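Local atomic coordinates of lantibiotic dehydratase (PDB entry 5EHK), a protein that probably dehydrates serine and threonine residues of the precursor peptide of the lantibiotic NAI-107, using glutamyl-tRNA to activate their hydroxyl groups. Residues A[399-404]-A[616-621]; A[404-409]-A[656-661]. One frame throughout, in Å; residues are numbered along the deposited sequence.

Contact 1: A[399-404]-A[616-621]; sequences PRRGMR and NLERLC
E618 lies in the turn that joins the antiparallel strands 611-615 and 620-624 and reaches toward R401, in the loop between helix 380-395 and helix 407-417. An Asx turn built on N616 shapes the connection. N616 OD1 accepts from E618 N at 2.8 Å and from R619 N at 3.0 Å, the two donors arriving from opposite faces of the amide plane; the second bond is the straighter, at 158°. N616 N also bonds R619 O, tying the two ends of the turn to each other.

From this turn the carboxylate of E618 swings toward the loop, its chain extended beyond CG. The two side chains cross at about a right angle, and the bends of R401 at chi2 and chi3 bring its aliphatic part, not the guanidinium nitrogens, nearest: E618 OE1 lies 3.3 Å from R401 CD. The charged pairing is looser, with R401 NE 3.8 Å from E618 OE1, a long salt bridge. Guanidinium and carboxylate planes are turned 41° apart, and the oxygen approaches obliquely instead of in a paired, two-pronged fashion.

The other carboxylate oxygen, OE2, is engaged by R799 NE in a salt bridge, while R401 NH1 also makes a long, weak ion pair with D496. E618 thus has two arginines for neighbours, which would be expected to keep it ionised. Its firmer commitment is to R799; R401 contributes mainly electrostatic attraction and a methylene contact, without the directionality of a close hydrogen bond.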
# COMPACT_ATOMS: atom_id res chain seq x y z
N PRO A 399 3.37 13.15 -14.87
CA PRO A 399 4.81 13.35 -15.07
C PRO A 399 5.57 12.02 -15.01
O PRO A 399 6.33 11.73 -14.09
CB PRO A 399 5.19 14.26 -13.90
CG PRO A 399 4.24 13.89 -12.83
CD PRO A 399 2.94 13.54 -13.52
N ARG A 400 5.34 11.23 -16.04
CA ARG A 400 5.74 9.83 -16.07
C ARG A 400 6.22 9.50 -17.50
O ARG A 400 5.76 10.12 -18.46
CB ARG A 400 4.49 9.01 -15.72
CG ARG A 400 4.74 7.54 -15.53
CD ARG A 400 3.47 6.73 -15.67
NE ARG A 400 2.30 7.36 -15.06
CZ ARG A 400 2.12 7.46 -13.74
NH1 ARG A 400 3.04 6.99 -12.91
NH2 ARG A 400 1.03 8.05 -13.26
N ARG A 401 7.15 8.57 -17.67
CA ARG A 401 7.43 8.02 -19.01
C ARG A 401 7.01 6.55 -19.10
O ARG A 401 7.30 5.75 -18.21
CB ARG A 401 8.90 8.22 -19.41
CG ARG A 401 9.19 9.63 -19.95
CD ARG A 401 10.48 10.26 -19.36
NE ARG A 401 10.37 10.33 -17.91
CZ ARG A 401 9.53 11.15 -17.27
NH1 ARG A 401 8.75 11.98 -17.97
NH2 ARG A 401 9.45 11.15 -15.93
N GLY A 402 6.30 6.19 -20.16
CA GLY A 402 5.84 4.82 -20.28
C GLY A 402 4.57 4.54 -19.50
O GLY A 402 4.13 5.37 -18.74
N MET A 403 3.99 3.37 -19.71
CA MET A 403 2.87 2.90 -18.91
C MET A 403 3.20 2.80 -17.40
O MET A 403 4.32 2.46 -17.00
CB MET A 403 2.45 1.51 -19.39
CG MET A 403 1.94 1.45 -20.79
SD MET A 403 0.28 2.13 -20.95
CE MET A 403 -0.69 0.68 -20.50
N ARG A 404 2.20 3.07 -16.57
CA ARG A 404 2.32 2.94 -15.13
C ARG A 404 2.57 1.48 -14.74
O ARG A 404 3.26 1.21 -13.78
CB ARG A 404 1.07 3.47 -14.43
CG ARG A 404 1.25 3.60 -12.95
CD ARG A 404 0.01 4.06 -12.23
NE ARG A 404 0.20 4.10 -10.78
CZ ARG A 404 -0.10 3.09 -9.96
NH1 ARG A 404 -0.59 1.95 -10.44
NH2 ARG A 404 0.10 3.21 -8.66
N ASN A 616 18.08 1.53 -18.25
CA ASN A 616 18.87 2.63 -17.68
C ASN A 616 18.04 3.28 -16.58
O ASN A 616 16.96 2.78 -16.27
CB ASN A 616 19.32 3.65 -18.74
CG ASN A 616 18.15 4.34 -19.44
OD1 ASN A 616 17.07 4.54 -18.88
ND2 ASN A 616 18.36 4.67 -20.71
N LEU A 617 18.51 4.39 -16.03
CA LEU A 617 17.83 4.98 -14.88
C LEU A 617 16.38 5.37 -15.17
O LEU A 617 15.55 5.38 -14.27
CB LEU A 617 18.60 6.16 -14.31
CG LEU A 617 19.83 5.69 -13.54
CD1 LEU A 617 21.05 5.59 -14.45
CD2 LEU A 617 20.11 6.60 -12.37
N GLU A 618 16.08 5.63 -16.44
CA GLU A 618 14.77 6.15 -16.82
C GLU A 618 13.76 5.13 -17.37
O GLU A 618 12.58 5.19 -17.03
CB GLU A 618 14.98 7.27 -17.84
CG GLU A 618 13.86 7.42 -18.87
CD GLU A 618 14.13 8.58 -19.84
OE1 GLU A 618 13.75 9.73 -19.51
OE2 GLU A 618 14.75 8.33 -20.91
N ARG A 619 14.21 4.18 -18.19
CA ARG A 619 13.30 3.30 -18.93
C ARG A 619 13.83 1.87 -19.03
O ARG A 619 15.02 1.61 -18.89
CB ARG A 619 13.07 3.85 -20.34
CG ARG A 619 14.37 4.28 -21.00
CD ARG A 619 14.19 4.96 -22.34
NE ARG A 619 14.58 4.05 -23.42
CZ ARG A 619 15.74 4.12 -24.07
NH1 ARG A 619 16.62 5.06 -23.78
NH2 ARG A 619 16.00 3.24 -25.03
N LEU A 620 12.92 0.93 -19.28
CA LEU A 620 13.28 -0.38 -19.76
C LEU A 620 13.42 -0.23 -21.25
O LEU A 620 12.89 0.72 -21.81
CB LEU A 620 12.15 -1.36 -19.49
CG LEU A 620 12.02 -1.81 -18.04
CD1 LEU A 620 10.72 -2.59 -17.85
CD2 LEU A 620 13.24 -2.65 -17.72
N CYS A 621 14.10 -1.15 -21.91
CA CYS A 621 14.11 -1.11 -23.38
C CYS A 621 14.35 -2.42 -24.07
O CYS A 621 15.16 -3.23 -23.64
CB CYS A 621 15.12 -0.10 -23.88
SG CYS A 621 16.65 -0.31 -23.08

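Contact 2: A[404-409]-A[656-661]; sequences RALRRY and GLEGQR
E658 OE1 is gripped by two donors, R407 NH2 at 3.2 Å and the backbone N of L620. The second carboxylate oxygen, E658 OE2, takes R407 NH1 at 3.0 Å with an N-H...O angle of 164°, making an end-on, two-pronged salt bridge. Both oxygens use their syn lone pairs, and the two groups are nearly coplanar, 20° apart. R407 bends at chi2 and chi3 to bring its guanidinium round to meet the glutamate, which comes from the opposite direction; NH1 also donates to M403 O, further fixing the head group.

L406 packs alongside the carboxylate, its CD1 3.7 Å from E658 OE2. E658 itself occupies the second position of a type II beta turn from L657 to Q660, closed by Q660 N to L657 O at 3.3 Å, and G659 supplies the positive phi of the third position.

The contact is buried. R407 belongs to the first turn of helix 407-417, and E658 to the loop leaving helix 647-656. L406 also packs on L651 and E654 of that second helix, while L620 opens strand 620-624, so E658 bridges one helix start and one strand start.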
# COMPACT_ATOMS: atom_id res chain seq x y z
N ARG A 404 2.20 3.07 -16.57
CA ARG A 404 2.32 2.94 -15.13
C ARG A 404 2.57 1.48 -14.74
O ARG A 404 3.26 1.21 -13.78
CB ARG A 404 1.07 3.47 -14.43
CG ARG A 404 1.25 3.60 -12.95
CD ARG A 404 0.01 4.06 -12.23
NE ARG A 404 0.20 4.10 -10.78
CZ ARG A 404 -0.10 3.09 -9.96
NH1 ARG A 404 -0.59 1.95 -10.44
NH2 ARG A 404 0.10 3.21 -8.66
N ALA A 405 2.01 0.55 -15.50
CA ALA A 405 2.22 -0.89 -15.26
C ALA A 405 3.67 -1.43 -15.28
O ALA A 405 3.88 -2.59 -14.96
CB ALA A 405 1.37 -1.71 -16.22
N LEU A 406 4.64 -0.64 -15.70
CA LEU A 406 6.00 -1.14 -15.79
C LEU A 406 6.90 -0.29 -14.98
O LEU A 406 8.11 -0.37 -15.14
CB LEU A 406 6.53 -1.15 -17.23
CG LEU A 406 5.97 -2.03 -18.34
CD1 LEU A 406 6.86 -1.91 -19.60
CD2 LEU A 406 5.82 -3.50 -17.91
N ARG A 407 6.35 0.57 -14.14
CA ARG A 407 7.24 1.43 -13.35
C ARG A 407 7.94 0.68 -12.20
O ARG A 407 9.16 0.77 -12.03
CB ARG A 407 6.52 2.69 -12.88
CG ARG A 407 5.96 3.52 -14.01
CD ARG A 407 6.96 4.55 -14.55
NE ARG A 407 8.23 4.01 -15.02
CZ ARG A 407 8.40 3.25 -16.11
NH1 ARG A 407 7.37 2.85 -16.85
NH2 ARG A 407 9.63 2.84 -16.45
N ARG A 408 7.18 -0.10 -11.44
CA ARG A 408 7.79 -0.91 -10.40
C ARG A 408 8.65 -2.04 -11.00
O ARG A 408 9.67 -2.41 -10.43
CB ARG A 408 6.73 -1.47 -9.44
CG ARG A 408 5.98 -0.40 -8.62
CD ARG A 408 4.78 -1.02 -7.88
NE ARG A 408 5.28 -2.01 -6.92
CZ ARG A 408 5.79 -1.69 -5.73
NH1 ARG A 408 5.80 -0.43 -5.33
NH2 ARG A 408 6.26 -2.64 -4.94
N TYR A 409 8.23 -2.58 -12.13
CA TYR A 409 9.00 -3.61 -12.83
C TYR A 409 10.39 -3.11 -13.24
O TYR A 409 11.40 -3.77 -13.04
CB TYR A 409 8.23 -4.02 -14.07
CG TYR A 409 8.54 -5.39 -14.61
CD1 TYR A 409 8.15 -6.52 -13.92
CD2 TYR A 409 9.16 -5.55 -15.82
CE1 TYR A 409 8.40 -7.78 -14.42
CE2 TYR A 409 9.40 -6.79 -16.34
CZ TYR A 409 9.03 -7.91 -15.63
OH TYR A 409 9.28 -9.18 -16.14
N GLY A 656 7.19 -0.79 -26.04
CA GLY A 656 7.17 0.13 -27.14
C GLY A 656 6.85 1.53 -26.68
O GLY A 656 7.34 2.49 -27.27
N LEU A 657 6.06 1.66 -25.61
CA LEU A 657 5.68 2.99 -25.13
C LEU A 657 6.63 3.55 -24.06
O LEU A 657 6.43 4.66 -23.56
CB LEU A 657 4.23 3.01 -24.66
CG LEU A 657 3.22 2.62 -25.74
CD1 LEU A 657 1.84 2.42 -25.13
CD2 LEU A 657 3.16 3.67 -26.90
N GLU A 658 7.67 2.79 -23.74
CA GLU A 658 8.68 3.27 -22.79
C GLU A 658 9.34 4.54 -23.33
O GLU A 658 9.44 4.75 -24.55
CB GLU A 658 9.73 2.18 -22.49
CG GLU A 658 9.29 1.08 -21.50
CD GLU A 658 9.15 1.58 -20.05
OE1 GLU A 658 10.21 1.91 -19.44
OE2 GLU A 658 8.01 1.62 -19.53
N GLY A 659 9.74 5.42 -22.42
CA GLY A 659 10.42 6.64 -22.78
C GLY A 659 9.51 7.69 -23.38
O GLY A 659 9.96 8.77 -23.73
N GLN A 660 8.23 7.37 -23.52
CA GLN A 660 7.29 8.35 -24.03
C GLN A 660 6.28 8.81 -22.96
O GLN A 660 5.62 7.98 -22.32
CB GLN A 660 6.53 7.75 -25.19
CG GLN A 660 7.39 7.10 -26.26
CD GLN A 660 6.54 6.61 -27.41
OE1 GLN A 660 5.83 7.38 -28.01
NE2 GLN A 660 6.52 5.30 -27.64
N ARG A 661 6.13 10.12 -22.78
CA ARG A 661 5.08 10.63 -21.91
C ARG A 661 3.69 10.53 -22.57
O ARG A 661 3.46 11.08 -23.63
CB ARG A 661 5.40 12.06 -21.49
CG ARG A 661 4.30 12.71 -20.69
CD ARG A 661 4.79 13.97 -20.03
NE ARG A 661 3.82 14.48 -19.08
CZ ARG A 661 4.07 15.43 -18.18
NH1 ARG A 661 5.27 16.00 -18.09
NH2 ARG A 661 3.09 15.80 -17.36

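Both contacts join the loop and helix start at 399-409 to later parts of the chain, and their centres lie about 4 Å apart. Contact 1 is a surface contact with one long ion pair, and the glutamate there has its stronger partner elsewhere. Contact 2 is buried and holds its carboxylate with a nearly coplanar pair of charged hydrogen bonds. R404 belongs to the first segment of both, and the two sites also meet directly: G402 N lies 2.9 Å from Q660 O, a probable hydrogen bond between loops. Segments 616-621 and 656-661 thus sit beside the same arginine-rich region, held by a long ion pair at the surface and by hydrogen-bonded charges inside.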